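Local coordinates for putative iron-uptake ABC transport system,periplasmic iron-binding protein (Campylobacter jejuni, PDB 3E13) that binds ferric iron and probably delivers it, as the periplasmic solute-binding component, to an ABC transporter for iron uptake, at residues L4-A9 and V30-A35; A9-A14 and I57-S62; F16-K21 and K264-S269; I99-R104 and I233-I238. All coordinates share one frame; numbering follows the deposited sequence.

Contact 1: L4-A9 and V30-A35; sequences LNIYSA and VNHTQA
Leu4-Ala9 and Val30-Ala35 are parallel neighbours in the sheet, paired from Leu4 with Val30 to Ser8 with Gln34, their axes 4.7 Å apart. Backbone bonds alternate from strand to strand, among them Thr33 N to Ile6 O at 2.8 Å and Ser8 N to Thr33 O at 2.8 Å; at the exit Ala35 N reaches Ser8 O over a longer 3.3 Å. On one face Asn5 and Asn31 run side by side, their amide planes only 18° apart. Asn31 ND2 gives a 2.7 Å hydrogen bond to Asn5 OD1, in the carbonyl plane, and a second one to Glu3; Asn5 ND2 goes to Pro52. Farther along this face Thr33 CB packs on Tyr7 CD1, while the tyrosine hydroxyl is bonded to Glu47. The other face is apolar at first, Ile6 CD1 lying 3.7 Å from Val30 CG1. His32, with CG anti to its backbone N (chi1 -173°), presents CD2 to Ile6 CG2 at the ring edge, and a water links its NE2 with Ser8 OG, which also bonds Arg10 N. Helix 14-26 connects the two strands, making this the beta-alpha-beta unit characteristic of alpha/beta periplasmic binding proteins.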
loop_
_atom_site.group_PDB
_atom_site.type_symbol
_atom_site.label_atom_id
_atom_site.label_comp_id
_atom_site.label_asym_id
_atom_site.label_seq_id
_atom_site.Cartn_x
_atom_site.Cartn_y
_atom_site.Cartn_z
ATOM N N LEU A 4 -4.719 -12.692 -20.924
ATOM C CA LEU A 4 -4.219 -12.699 -19.533
ATOM C C LEU A 4 -5.244 -11.985 -18.672
ATOM O O LEU A 4 -5.617 -10.881 -18.951
ATOM C CB LEU A 4 -2.839 -12.024 -19.422
ATOM C CG LEU A 4 -2.345 -11.975 -17.968
ATOM C CD1 LEU A 4 -1.916 -13.345 -17.461
ATOM C CD2 LEU A 4 -1.186 -10.988 -17.910
ATOM N N ASN A 5 -5.759 -12.670 -17.653
ATOM C CA ASN A 5 -6.812 -12.145 -16.810
ATOM C C ASN A 5 -6.280 -11.652 -15.455
ATOM O O ASN A 5 -5.776 -12.453 -14.672
ATOM C CB ASN A 5 -7.844 -13.250 -16.619
ATOM C CG ASN A 5 -8.512 -13.646 -17.961
ATOM O OD1 ASN A 5 -8.944 -12.763 -18.709
ATOM N ND2 ASN A 5 -8.585 -14.928 -18.251
ATOM N N ILE A 6 -6.299 -10.337 -15.246
ATOM C CA ILE A 6 -5.763 -9.717 -14.041
ATOM C C ILE A 6 -6.900 -9.231 -13.154
ATOM O O ILE A 6 -7.752 -8.485 -13.623
ATOM C CB ILE A 6 -4.875 -8.526 -14.430
ATOM C CG1 ILE A 6 -3.709 -9.034 -15.272
ATOM C CG2 ILE A 6 -4.455 -7.747 -13.175
ATOM C CD1 ILE A 6 -2.657 -7.986 -15.639
ATOM N N TYR A 7 -6.897 -9.673 -11.903
ATOM C CA TYR A 7 -7.740 -9.150 -10.840
ATOM C C TYR A 7 -6.836 -8.231 -9.995
ATOM O O TYR A 7 -5.902 -8.705 -9.388
ATOM C CB TYR A 7 -8.257 -10.298 -9.960
ATOM C CG TYR A 7 -9.446 -11.085 -10.500
ATOM C CD1 TYR A 7 -9.785 -11.073 -11.827
ATOM C CD2 TYR A 7 -10.123 -11.937 -9.677
ATOM C CE1 TYR A 7 -10.876 -11.861 -12.329
ATOM C CE2 TYR A 7 -11.200 -12.710 -10.142
ATOM C CZ TYR A 7 -11.551 -12.684 -11.464
ATOM O OH TYR A 7 -12.583 -13.504 -11.922
ATOM N N SER A 8 -7.141 -6.942 -9.970
ATOM C CA SER A 8 -6.288 -5.944 -9.350
ATOM C C SER A 8 -6.976 -5.056 -8.352
ATOM O O SER A 8 -8.022 -4.474 -8.639
ATOM C CB SER A 8 -5.643 -5.072 -10.411
ATOM O OG SER A 8 -4.861 -4.048 -9.765
ATOM N N ALA A 9 -6.387 -4.970 -7.160
ATOM C CA ALA A 9 -6.818 -4.059 -6.135
ATOM C C ALA A 9 -5.969 -2.780 -6.103
ATOM O O ALA A 9 -6.126 -1.972 -5.221
ATOM C CB ALA A 9 -6.848 -4.748 -4.760
ATOM N N VAL A 30 -4.743 -8.182 -22.350
ATOM C CA VAL A 30 -5.000 -8.183 -20.904
ATOM C C VAL A 30 -6.456 -7.796 -20.640
ATOM O O VAL A 30 -6.951 -6.832 -21.195
ATOM C CB VAL A 30 -4.098 -7.212 -20.184
ATOM C CG1 VAL A 30 -4.458 -7.091 -18.715
ATOM C CG2 VAL A 30 -2.684 -7.654 -20.348
ATOM N N ASN A 31 -7.147 -8.624 -19.866
ATOM C CA ASN A 31 -8.480 -8.335 -19.337
ATOM C C ASN A 31 -8.275 -7.900 -17.886
ATOM O O ASN A 31 -7.919 -8.734 -17.058
ATOM C CB ASN A 31 -9.350 -9.586 -19.391
ATOM C CG ASN A 31 -9.544 -10.089 -20.791
ATOM O OD1 ASN A 31 -9.761 -9.293 -21.663
ATOM N ND2 ASN A 31 -9.437 -11.412 -21.017
ATOM N N HIS A 32 -8.465 -6.620 -17.613
ATOM C CA HIS A 32 -8.128 -6.026 -16.334
ATOM C C HIS A 32 -9.409 -5.791 -15.549
ATOM O O HIS A 32 -10.292 -5.044 -15.992
ATOM C CB HIS A 32 -7.382 -4.716 -16.581
ATOM C CG HIS A 32 -6.835 -4.066 -15.339
ATOM N ND1 HIS A 32 -7.194 -2.798 -14.958
ATOM C CD2 HIS A 32 -5.903 -4.468 -14.445
ATOM C CE1 HIS A 32 -6.554 -2.464 -13.851
ATOM N NE2 HIS A 32 -5.747 -3.451 -13.528
ATOM N N THR A 33 -9.534 -6.473 -14.404
ATOM C CA THR A 33 -10.672 -6.300 -13.503
ATOM C C THR A 33 -10.196 -5.627 -12.216
ATOM O O THR A 33 -9.371 -6.170 -11.532
ATOM C CB THR A 33 -11.249 -7.679 -13.206
ATOM O OG1 THR A 33 -11.883 -8.216 -14.384
ATOM C CG2 THR A 33 -12.375 -7.597 -12.210
ATOM N N GLN A 34 -10.727 -4.451 -11.897
ATOM C CA GLN A 34 -10.352 -3.702 -10.697
ATOM C C GLN A 34 -11.529 -3.689 -9.733
ATOM O O GLN A 34 -12.657 -3.388 -10.121
ATOM C CB GLN A 34 -9.961 -2.287 -11.056
ATOM C CG GLN A 34 -9.503 -1.439 -9.894
ATOM C CD GLN A 34 -9.017 -0.070 -10.332
ATOM O OE1 GLN A 34 -8.162 0.036 -11.233
ATOM N NE2 GLN A 34 -9.565 0.975 -9.722
ATOM N N ALA A 35 -11.243 -3.982 -8.479
ATOM C CA ALA A 35 -12.208 -3.903 -7.397
ATOM C C ALA A 35 -11.466 -3.845 -6.086
ATOM O O ALA A 35 -10.220 -3.950 -6.048
ATOM C CB ALA A 35 -13.127 -5.101 -7.415
HETATM O O HOH W 1 -3.507 -2.782 -11.593
#

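Contact 2: A9-A14 and I57-S62; sequences ARHYNA and ITADIS. With FE (Fe (III) ion), chain B.
The ferric site takes two of its five protein ligands from the loop Ala9-Ala14, which packs against the end of strand 55-58 and the turn after it. His11 NE2 binds the iron at 2.2 Å and Tyr12 OH at 1.9 Å; Tyr143, Tyr199 and Tyr200 complete the set, and Arg102 also bonds Tyr12 OH. Ala9 N starts the loop with a nearly straight 2.8 Å hydrogen bond to Ile57 O. Its own carbonyl O accepts His11 ND1 at 3.0 Å, a second-shell bond that limits rotation of the imidazole and leaves NE2 directed at the metal. His11 CG sits between the backbone N and carbonyl carbon (chi1 37°), and its ring lies over one face of Tyr12, offset toward the rim. Ala59 CB approaches His11 CE1 at 3.9 Å and packs on Tyr143 as well. Loops following the C-terminal ends of parallel strands commonly form the ligand cleft of periplasmic binding proteins, and both segments leave such ends here. Arg10 crosses Ile57, with its CD 3.5 Å from Ile57 CG2, and bends at chi3 (59°). The bend turns one guanidinium face onto the edge of the Tyr12 ring, with Tyr12 CD1 3.3 Å above the guanidinium plane and offset toward its rim. Salt bridges to Asp15 and Glu272 hold the arginine in place, while Asp60 N-caps helix 61-69 through a bond to Asn63 N.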
loop_
_atom_site.group_PDB
_atom_site.type_symbol
_atom_site.label_atom_id
_atom_site.label_comp_id
_atom_site.label_asym_id
_atom_site.label_seq_id
_atom_site.Cartn_x
_atom_site.Cartn_y
_atom_site.Cartn_z
ATOM N N ALA A 9 -6.387 -4.970 -7.160
ATOM C CA ALA A 9 -6.818 -4.059 -6.135
ATOM C C ALA A 9 -5.969 -2.780 -6.103
ATOM O O ALA A 9 -6.126 -1.972 -5.221
ATOM C CB ALA A 9 -6.848 -4.748 -4.760
ATOM N N ARG A 10 -5.074 -2.627 -7.077
ATOM C CA ARG A 10 -4.454 -1.332 -7.345
ATOM C C ARG A 10 -5.539 -0.374 -7.888
ATOM O O ARG A 10 -6.678 -0.799 -8.186
ATOM C CB ARG A 10 -3.251 -1.473 -8.276
ATOM C CG ARG A 10 -2.041 -2.002 -7.551
ATOM C CD ARG A 10 -0.831 -2.217 -8.436
ATOM N NE ARG A 10 -0.364 -1.014 -9.116
ATOM C CZ ARG A 10 0.602 -0.164 -8.626
ATOM N NH1 ARG A 10 1.193 -0.368 -7.447
ATOM N NH2 ARG A 10 0.975 0.877 -9.379
ATOM N N HIS A 11 -5.246 0.911 -7.947
ATOM C CA HIS A 11 -6.260 1.909 -8.238
ATOM C C HIS A 11 -5.608 3.166 -8.817
ATOM O O HIS A 11 -5.832 4.291 -8.329
ATOM C CB HIS A 11 -7.049 2.191 -6.936
ATOM C CG HIS A 11 -6.185 2.169 -5.704
ATOM N ND1 HIS A 11 -6.008 1.036 -4.937
ATOM C CD2 HIS A 11 -5.413 3.135 -5.133
ATOM C CE1 HIS A 11 -5.157 1.312 -3.948
ATOM N NE2 HIS A 11 -4.802 2.588 -4.036
ATOM N N TYR A 12 -4.803 2.936 -9.859
ATOM C CA TYR A 12 -3.922 3.958 -10.416
ATOM C C TYR A 12 -4.003 4.038 -11.924
ATOM O O TYR A 12 -4.009 3.019 -12.624
ATOM C CB TYR A 12 -2.476 3.659 -10.033
ATOM C CG TYR A 12 -2.294 3.399 -8.555
ATOM C CD1 TYR A 12 -1.926 2.129 -8.094
ATOM C CD2 TYR A 12 -2.592 4.354 -7.614
ATOM C CE1 TYR A 12 -1.785 1.846 -6.764
ATOM C CE2 TYR A 12 -2.465 4.074 -6.282
ATOM C CZ TYR A 12 -2.053 2.853 -5.838
ATOM O OH TYR A 12 -1.965 2.666 -4.473
ATOM N N ASN A 13 -4.044 5.266 -12.418
ATOM C CA ASN A 13 -4.003 5.507 -13.849
ATOM C C ASN A 13 -2.728 5.038 -14.495
ATOM O O ASN A 13 -2.725 4.591 -15.630
ATOM C CB ASN A 13 -4.183 6.985 -14.107
ATOM C CG ASN A 13 -5.558 7.313 -14.455
ATOM O OD1 ASN A 13 -6.509 6.699 -13.929
ATOM N ND2 ASN A 13 -5.718 8.226 -15.399
ATOM N N ALA A 14 -1.613 5.094 -13.770
ATOM C CA ALA A 14 -0.341 4.644 -14.315
ATOM C C ALA A 14 -0.338 3.201 -14.766
ATOM O O ALA A 14 0.362 2.807 -15.699
ATOM C CB ALA A 14 0.807 4.868 -13.304
ATOM N N ILE A 57 -3.198 -8.808 -8.254
ATOM C CA ILE A 57 -2.338 -7.679 -7.890
ATOM C C ILE A 57 -2.977 -6.912 -6.726
ATOM O O ILE A 57 -4.197 -6.659 -6.729
ATOM C CB ILE A 57 -2.135 -6.683 -9.076
ATOM C CG1 ILE A 57 -1.780 -7.394 -10.327
ATOM C CG2 ILE A 57 -0.989 -5.701 -8.707
ATOM C CD1 ILE A 57 -1.585 -6.440 -11.552
ATOM N N THR A 58 -2.173 -6.582 -5.714
ATOM C CA THR A 58 -2.653 -5.812 -4.545
ATOM C C THR A 58 -1.807 -4.583 -4.354
ATOM O O THR A 58 -0.742 -4.416 -4.982
ATOM C CB THR A 58 -2.541 -6.605 -3.247
ATOM O OG1 THR A 58 -1.149 -6.711 -2.919
ATOM C CG2 THR A 58 -3.139 -8.004 -3.350
ATOM N N ALA A 59 -2.288 -3.723 -3.466
ATOM C CA ALA A 59 -1.538 -2.595 -2.993
ATOM C C ALA A 59 -1.174 -2.809 -1.513
ATOM O O ALA A 59 -1.063 -1.870 -0.731
ATOM C CB ALA A 59 -2.378 -1.333 -3.189
ATOM N N ASP A 60 -1.009 -4.067 -1.142
ATOM C CA ASP A 60 -0.892 -4.451 0.268
ATOM C C ASP A 60 -0.334 -5.842 0.454
ATOM O O ASP A 60 -0.766 -6.813 -0.201
ATOM C CB ASP A 60 -2.266 -4.341 0.921
ATOM C CG ASP A 60 -2.283 -4.829 2.302
ATOM O OD1 ASP A 60 -3.072 -5.804 2.616
ATOM O OD2 ASP A 60 -1.590 -4.279 3.184
ATOM N N ILE A 61 0.601 -5.971 1.379
ATOM C CA ILE A 61 1.155 -7.296 1.720
ATOM C C ILE A 61 0.076 -8.236 2.263
ATOM O O ILE A 61 0.027 -9.401 1.867
ATOM C CB ILE A 61 2.357 -7.234 2.729
ATOM C CG1 ILE A 61 2.873 -8.648 3.078
ATOM C CG2 ILE A 61 2.006 -6.453 4.026
ATOM C CD1 ILE A 61 3.282 -9.519 1.908
ATOM N N SER A 62 -0.754 -7.725 3.164
ATOM C CA SER A 62 -1.628 -8.643 3.892
ATOM C C SER A 62 -2.675 -9.284 2.989
ATOM O O SER A 62 -2.998 -10.459 3.151
ATOM C CB SER A 62 -2.271 -7.966 5.124
ATOM O OG SER A 62 -1.248 -7.476 6.007
HETATM FE FE FE B . -3.017 3.286 -2.960
#

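Contact 3: F16-K21 and K264-S269; sequences FEIIKK and KILTDS
Ile18 and Ile265 meet where helix 14-26, the connector of the first beta-alpha-beta unit, runs nearly antiparallel to helix 260-268. The axes of the two short segments pass 11.0 Å apart, their N-to-C directions 163° apart, a wide spacing bridged by side chains, with no hydrogen bond between the segments. Ile265 is the central residue, and its two branches take different neighbours. Its CG2 lies 3.9 Å from Ile18 CG1, and the two side chains pass antiparallel, each alongside the other. Its longer branch has CG1 anti to the carbonyl carbon (chi1 -69°) and continues extended, so that CD1 lies against both Glu17 and Lys21, which are one helical turn apart. There Ile265 CD1 is 3.9 Å from Glu17 CD and equally 3.9 Å from Lys21 CD, touching a carboxylate carbon and the aliphatic part of a lysine. Glu17 gets there by stretching out fully from the helix (chi1 168°). Lys21 instead bends at chi3 and chi4, laying its methylenes on the isoleucine while NZ forms a salt bridge with Glu261, near the start of the facing helix. Behind the interface, Lys264 and Asp268 form a salt bridge along their own helix, NZ also bonding Glu280 O. Toward the buried side, Met257 of helix 247-257 touches Ile18, and Ile18 CD1 meets Leu266 CD2 at 3.8 Å, the two side chains crossing at about a right angle.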
loop_
_atom_site.group_PDB
_atom_site.type_symbol
_atom_site.label_atom_id
_atom_site.label_comp_id
_atom_site.label_asym_id
_atom_site.label_seq_id
_atom_site.Cartn_x
_atom_site.Cartn_y
_atom_site.Cartn_z
ATOM N N PHE A 16 -2.592 1.592 -16.362
ATOM C CA PHE A 16 -3.139 1.449 -17.731
ATOM C C PHE A 16 -2.039 1.537 -18.765
ATOM O O PHE A 16 -2.008 0.727 -19.722
ATOM C CB PHE A 16 -4.198 2.472 -18.028
ATOM C CG PHE A 16 -5.438 2.361 -17.166
ATOM C CD1 PHE A 16 -6.031 3.520 -16.646
ATOM C CD2 PHE A 16 -6.035 1.142 -16.918
ATOM C CE1 PHE A 16 -7.182 3.446 -15.858
ATOM C CE2 PHE A 16 -7.195 1.054 -16.110
ATOM C CZ PHE A 16 -7.764 2.213 -15.600
ATOM N N GLU A 17 -1.113 2.476 -18.564
ATOM C CA GLU A 17 0.040 2.634 -19.446
ATOM C C GLU A 17 0.892 1.355 -19.423
ATOM O O GLU A 17 1.399 0.884 -20.477
ATOM C CB GLU A 17 0.917 3.850 -19.071
ATOM C CG GLU A 17 2.275 3.852 -19.806
ATOM C CD GLU A 17 3.235 5.042 -19.579
ATOM O OE1 GLU A 17 3.193 5.700 -18.534
ATOM O OE2 GLU A 17 4.075 5.291 -20.483
ATOM N N ILE A 18 1.128 0.831 -18.213
ATOM C CA ILE A 18 1.966 -0.358 -18.054
ATOM C C ILE A 18 1.363 -1.533 -18.797
ATOM O O ILE A 18 2.052 -2.271 -19.471
ATOM C CB ILE A 18 2.188 -0.664 -16.522
ATOM C CG1 ILE A 18 3.011 0.486 -15.910
ATOM C CG2 ILE A 18 2.719 -2.053 -16.319
ATOM C CD1 ILE A 18 3.161 0.428 -14.429
ATOM N N ILE A 19 0.051 -1.680 -18.703
ATOM C CA ILE A 19 -0.613 -2.793 -19.301
ATOM C C ILE A 19 -0.540 -2.671 -20.828
ATOM O O ILE A 19 -0.278 -3.648 -21.505
ATOM C CB ILE A 19 -2.058 -2.907 -18.756
ATOM C CG1 ILE A 19 -2.017 -3.479 -17.302
ATOM C CG2 ILE A 19 -2.903 -3.755 -19.696
ATOM C CD1 ILE A 19 -3.274 -3.211 -16.520
ATOM N N LYS A 20 -0.722 -1.470 -21.351
ATOM C CA LYS A 20 -0.619 -1.224 -22.795
ATOM C C LYS A 20 0.747 -1.577 -23.290
ATOM O O LYS A 20 0.900 -2.255 -24.329
ATOM C CB LYS A 20 -0.895 0.247 -23.097
ATOM C CG LYS A 20 -2.344 0.609 -23.189
ATOM C CD LYS A 20 -2.489 1.937 -23.972
ATOM C CE LYS A 20 -3.356 2.945 -23.229
ATOM N NZ LYS A 20 -3.737 4.056 -24.142
ATOM N N LYS A 21 1.757 -1.214 -22.516
ATOM C CA LYS A 21 3.106 -1.587 -22.892
ATOM C C LYS A 21 3.310 -3.093 -22.921
ATOM O O LYS A 21 4.003 -3.576 -23.804
ATOM C CB LYS A 21 4.114 -0.904 -22.010
ATOM C CG LYS A 21 4.196 0.571 -22.296
ATOM C CD LYS A 21 5.078 1.248 -21.315
ATOM C CE LYS A 21 6.390 1.522 -21.888
ATOM N NZ LYS A 21 6.359 2.462 -23.104
ATOM N N LYS A 264 10.777 2.051 -13.552
ATOM C CA LYS A 264 10.933 3.494 -13.714
ATOM C C LYS A 264 9.565 4.228 -13.815
ATOM O O LYS A 264 9.383 5.280 -13.206
ATOM C CB LYS A 264 11.851 3.829 -14.898
ATOM C CG LYS A 264 12.262 5.345 -14.884
ATOM C CD LYS A 264 12.743 5.858 -13.517
ATOM C CE LYS A 264 13.667 7.078 -13.611
ATOM N NZ LYS A 264 13.574 7.922 -12.423
ATOM N N ILE A 265 8.607 3.677 -14.534
ATOM C CA ILE A 265 7.283 4.291 -14.606
ATOM C C ILE A 265 6.627 4.315 -13.226
ATOM O O ILE A 265 5.963 5.272 -12.842
ATOM C CB ILE A 265 6.408 3.546 -15.610
ATOM C CG1 ILE A 265 6.939 3.787 -17.040
ATOM C CG2 ILE A 265 4.903 3.903 -15.426
ATOM C CD1 ILE A 265 6.181 3.003 -18.047
ATOM N N LEU A 266 6.798 3.244 -12.474
ATOM C CA LEU A 266 6.174 3.174 -11.150
ATOM C C LEU A 266 6.664 4.289 -10.236
ATOM O O LEU A 266 5.881 4.805 -9.445
ATOM C CB LEU A 266 6.393 1.808 -10.550
ATOM C CG LEU A 266 5.545 0.670 -11.188
ATOM C CD1 LEU A 266 6.134 -0.691 -10.900
ATOM C CD2 LEU A 266 4.125 0.746 -10.747
ATOM N N THR A 267 7.942 4.690 -10.345
ATOM C CA THR A 267 8.390 5.830 -9.549
ATOM C C THR A 267 8.145 7.188 -10.239
ATOM O O THR A 267 7.776 8.164 -9.578
ATOM C CB THR A 267 9.845 5.617 -9.074
ATOM O OG1 THR A 267 10.196 6.609 -8.110
ATOM C CG2 THR A 267 10.878 5.762 -10.188
ATOM N N ASP A 268 8.292 7.240 -11.558
ATOM C CA ASP A 268 8.134 8.488 -12.285
ATOM C C ASP A 268 6.681 8.960 -12.443
ATOM O O ASP A 268 6.417 10.185 -12.434
ATOM C CB ASP A 268 8.778 8.421 -13.646
ATOM C CG ASP A 268 10.287 8.558 -13.591
ATOM O OD1 ASP A 268 10.970 8.548 -12.504
ATOM O OD2 ASP A 268 10.894 8.619 -14.677
ATOM N N SER A 269 5.789 8.005 -12.649
ATOM C CA SER A 269 4.399 8.276 -12.926
ATOM C C SER A 269 3.454 7.971 -11.753
ATOM O O SER A 269 2.392 8.573 -11.691
ATOM C CB SER A 269 3.939 7.527 -14.186
ATOM O OG SER A 269 4.648 8.058 -15.323
#

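Contact 4: I99-R104 and I233-I238; sequences ITKRAR and INISGI
Arg102 folds across Ser236 in an antiparallel strand pair, 99-104 with 233-238, that begins with a classic beta bulge: Ile99 and Thr100 both face Ser236. The long strands 97-109 and 233-241 are consistent with the hinge linking the two lobes of a periplasmic binding protein. Ile99 N bonds Ser236 O at 2.8 Å, whereas Thr100 N bonds it weakly at 3.4 Å. Arg102 and Asn234 form a hydrogen-bonded pair, with Arg102 N 2.9 Å from Asn234 O. Arg102 CG is flanked by its backbone N and carbonyl carbon (chi1 54°), and bends at chi2 and chi3 fold the chain back over the neighbouring strand, bringing Ser236 CB over one guanidinium face, 4.0 Å from Arg102 NE. Arg102 NH2 then bonds the iron ligand Tyr12 OH, consistent with stabilising a phenolate, and Glu272 forms a salt bridge with the same nitrogen. Thr100 OG1 also bonds Glu272, while Ser236 OG joins Thr58 O and Arg10 NH1. On the other face Lys101 leans obliquely across Ile233 and Ile235, its NZ going on to Glu293, and Ala103 CB packs on Ile233 CD1. At the bulge end Ile99 crosses Ile238 at about a right angle, their CG2 methyls 3.7 Å apart.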
loop_
_atom_site.group_PDB
_atom_site.type_symbol
_atom_site.label_atom_id
_atom_site.label_comp_id
_atom_site.label_asym_id
_atom_site.label_seq_id
_atom_site.Cartn_x
_atom_site.Cartn_y
_atom_site.Cartn_z
ATOM N N ILE A 99 6.137 -5.566 -6.104
ATOM C CA ILE A 99 6.447 -4.758 -7.298
ATOM C C ILE A 99 6.859 -3.322 -6.928
ATOM O O ILE A 99 7.543 -2.662 -7.713
ATOM C CB ILE A 99 5.320 -4.759 -8.333
ATOM C CG1 ILE A 99 4.029 -4.155 -7.804
ATOM C CG2 ILE A 99 5.078 -6.157 -8.785
ATOM C CD1 ILE A 99 3.031 -3.822 -8.914
ATOM N N THR A 100 6.446 -2.822 -5.769
ATOM C CA THR A 100 6.854 -1.516 -5.245
ATOM C C THR A 100 6.861 -1.535 -3.734
ATOM O O THR A 100 6.241 -2.401 -3.106
ATOM C CB THR A 100 5.902 -0.367 -5.644
ATOM O OG1 THR A 100 4.627 -0.588 -5.030
ATOM C CG2 THR A 100 5.652 -0.255 -7.081
ATOM N N LYS A 101 7.498 -0.518 -3.145
ATOM C CA LYS A 101 7.353 -0.180 -1.756
ATOM C C LYS A 101 6.669 1.185 -1.628
ATOM O O LYS A 101 6.737 2.047 -2.522
ATOM C CB LYS A 101 8.723 -0.093 -1.023
ATOM C CG LYS A 101 9.387 -1.432 -0.852
ATOM C CD LYS A 101 10.936 -1.291 -0.679
ATOM C CE LYS A 101 11.298 -0.786 0.702
ATOM N NZ LYS A 101 12.808 -0.489 0.808
ATOM N N ARG A 102 6.006 1.367 -0.505
ATOM C CA ARG A 102 5.381 2.646 -0.124
ATOM C C ARG A 102 5.456 2.800 1.397
ATOM O O ARG A 102 5.556 1.838 2.094
ATOM C CB ARG A 102 3.932 2.715 -0.649
ATOM C CG ARG A 102 3.053 1.525 -0.224
ATOM C CD ARG A 102 2.952 0.394 -1.296
ATOM N NE ARG A 102 2.362 0.862 -2.534
ATOM C CZ ARG A 102 1.083 1.186 -2.750
ATOM N NH1 ARG A 102 0.193 1.094 -1.784
ATOM N NH2 ARG A 102 0.681 1.555 -3.952
ATOM N N ALA A 103 5.442 4.022 1.905
ATOM C CA ALA A 103 5.548 4.280 3.321
ATOM C C ALA A 103 4.260 4.981 3.801
ATOM O O ALA A 103 3.768 5.882 3.113
ATOM C CB ALA A 103 6.768 5.163 3.595
ATOM N N ARG A 104 3.725 4.540 4.948
ATOM C CA ARG A 104 2.539 5.133 5.509
ATOM C C ARG A 104 3.020 6.140 6.569
ATOM O O ARG A 104 3.556 5.770 7.633
ATOM C CB ARG A 104 1.591 4.077 6.070
ATOM C CG ARG A 104 0.194 4.623 6.305
ATOM C CD ARG A 104 -0.849 3.590 6.154
ATOM N NE ARG A 104 -2.207 4.129 6.149
ATOM C CZ ARG A 104 -2.800 4.714 5.100
ATOM N NH1 ARG A 104 -2.129 4.886 3.981
ATOM N NH2 ARG A 104 -4.049 5.184 5.166
ATOM N N ILE A 233 6.666 0.445 6.225
ATOM C CA ILE A 233 6.716 0.135 4.812
ATOM C C ILE A 233 5.682 -0.961 4.507
ATOM O O ILE A 233 5.557 -1.959 5.258
ATOM C CB ILE A 233 8.121 -0.383 4.457
ATOM C CG1 ILE A 233 9.174 0.716 4.731
ATOM C CG2 ILE A 233 8.178 -0.828 3.025
ATOM C CD1 ILE A 233 9.036 1.895 3.913
ATOM N N ASN A 234 4.935 -0.772 3.417
ATOM C CA ASN A 234 4.045 -1.774 2.861
ATOM C C ASN A 234 4.434 -1.923 1.395
ATOM O O ASN A 234 5.234 -1.117 0.860
ATOM C CB ASN A 234 2.577 -1.318 3.035
ATOM C CG ASN A 234 1.557 -2.453 2.905
ATOM O OD1 ASN A 234 1.861 -3.583 2.486
ATOM N ND2 ASN A 234 0.314 -2.157 3.293
ATOM N N ILE A 235 3.998 -2.999 0.753
ATOM C CA ILE A 235 4.257 -3.223 -0.662
ATOM C C ILE A 235 2.992 -3.262 -1.471
ATOM O O ILE A 235 1.953 -3.600 -0.949
ATOM C CB ILE A 235 5.058 -4.554 -0.875
ATOM C CG1 ILE A 235 4.269 -5.799 -0.342
ATOM C CG2 ILE A 235 6.458 -4.378 -0.253
ATOM C CD1 ILE A 235 4.732 -7.139 -0.894
ATOM N N SER A 236 3.113 -2.963 -2.759
ATOM C CA SER A 236 2.167 -3.414 -3.734
ATOM C C SER A 236 2.853 -4.686 -4.284
ATOM O O SER A 236 4.096 -4.784 -4.375
ATOM C CB SER A 236 1.922 -2.392 -4.823
ATOM O OG SER A 236 1.245 -2.921 -5.933
ATOM N N GLY A 237 2.064 -5.680 -4.630
ATOM C CA GLY A 237 2.643 -6.914 -5.088
ATOM C C GLY A 237 1.735 -7.748 -5.927
ATOM O O GLY A 237 0.618 -7.357 -6.239
ATOM N N ILE A 238 2.238 -8.920 -6.302
ATOM C CA ILE A 238 1.619 -9.663 -7.400
ATOM C C ILE A 238 1.826 -11.155 -7.201
ATOM O O ILE A 238 2.797 -11.599 -6.600
ATOM C CB ILE A 238 2.193 -9.203 -8.792
ATOM C CG1 ILE A 238 1.400 -9.760 -9.986
ATOM C CG2 ILE A 238 3.661 -9.563 -8.915
ATOM C CD1 ILE A 238 1.632 -9.051 -11.280
#

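In the fold
Contacts 1, 2 and 4 share one mixed sheet: strand 3-8 lies between 29-34 and 55-58, and 55-58 pairs in turn with 233-241. Contact 1 passes into contact 2 through Ala9 and the 2.9 Å approach of Ile57 N to Tyr7 O. Contacts 2 and 4, with centres about 9 Å apart, meet at the iron through Arg102 and Tyr12 OH; away from the metal, Asp60 OD2 lies 2.9 Å from Asn234 ND2. Contact 3 packs outside the sheet: Ile19 touches Val30 and His32 of contact 1, while Leu266 CD2 comes within 3.4 Å of Arg10 NH2. Leu266 remains about 11 Å from the iron, its side chain measured to the ion.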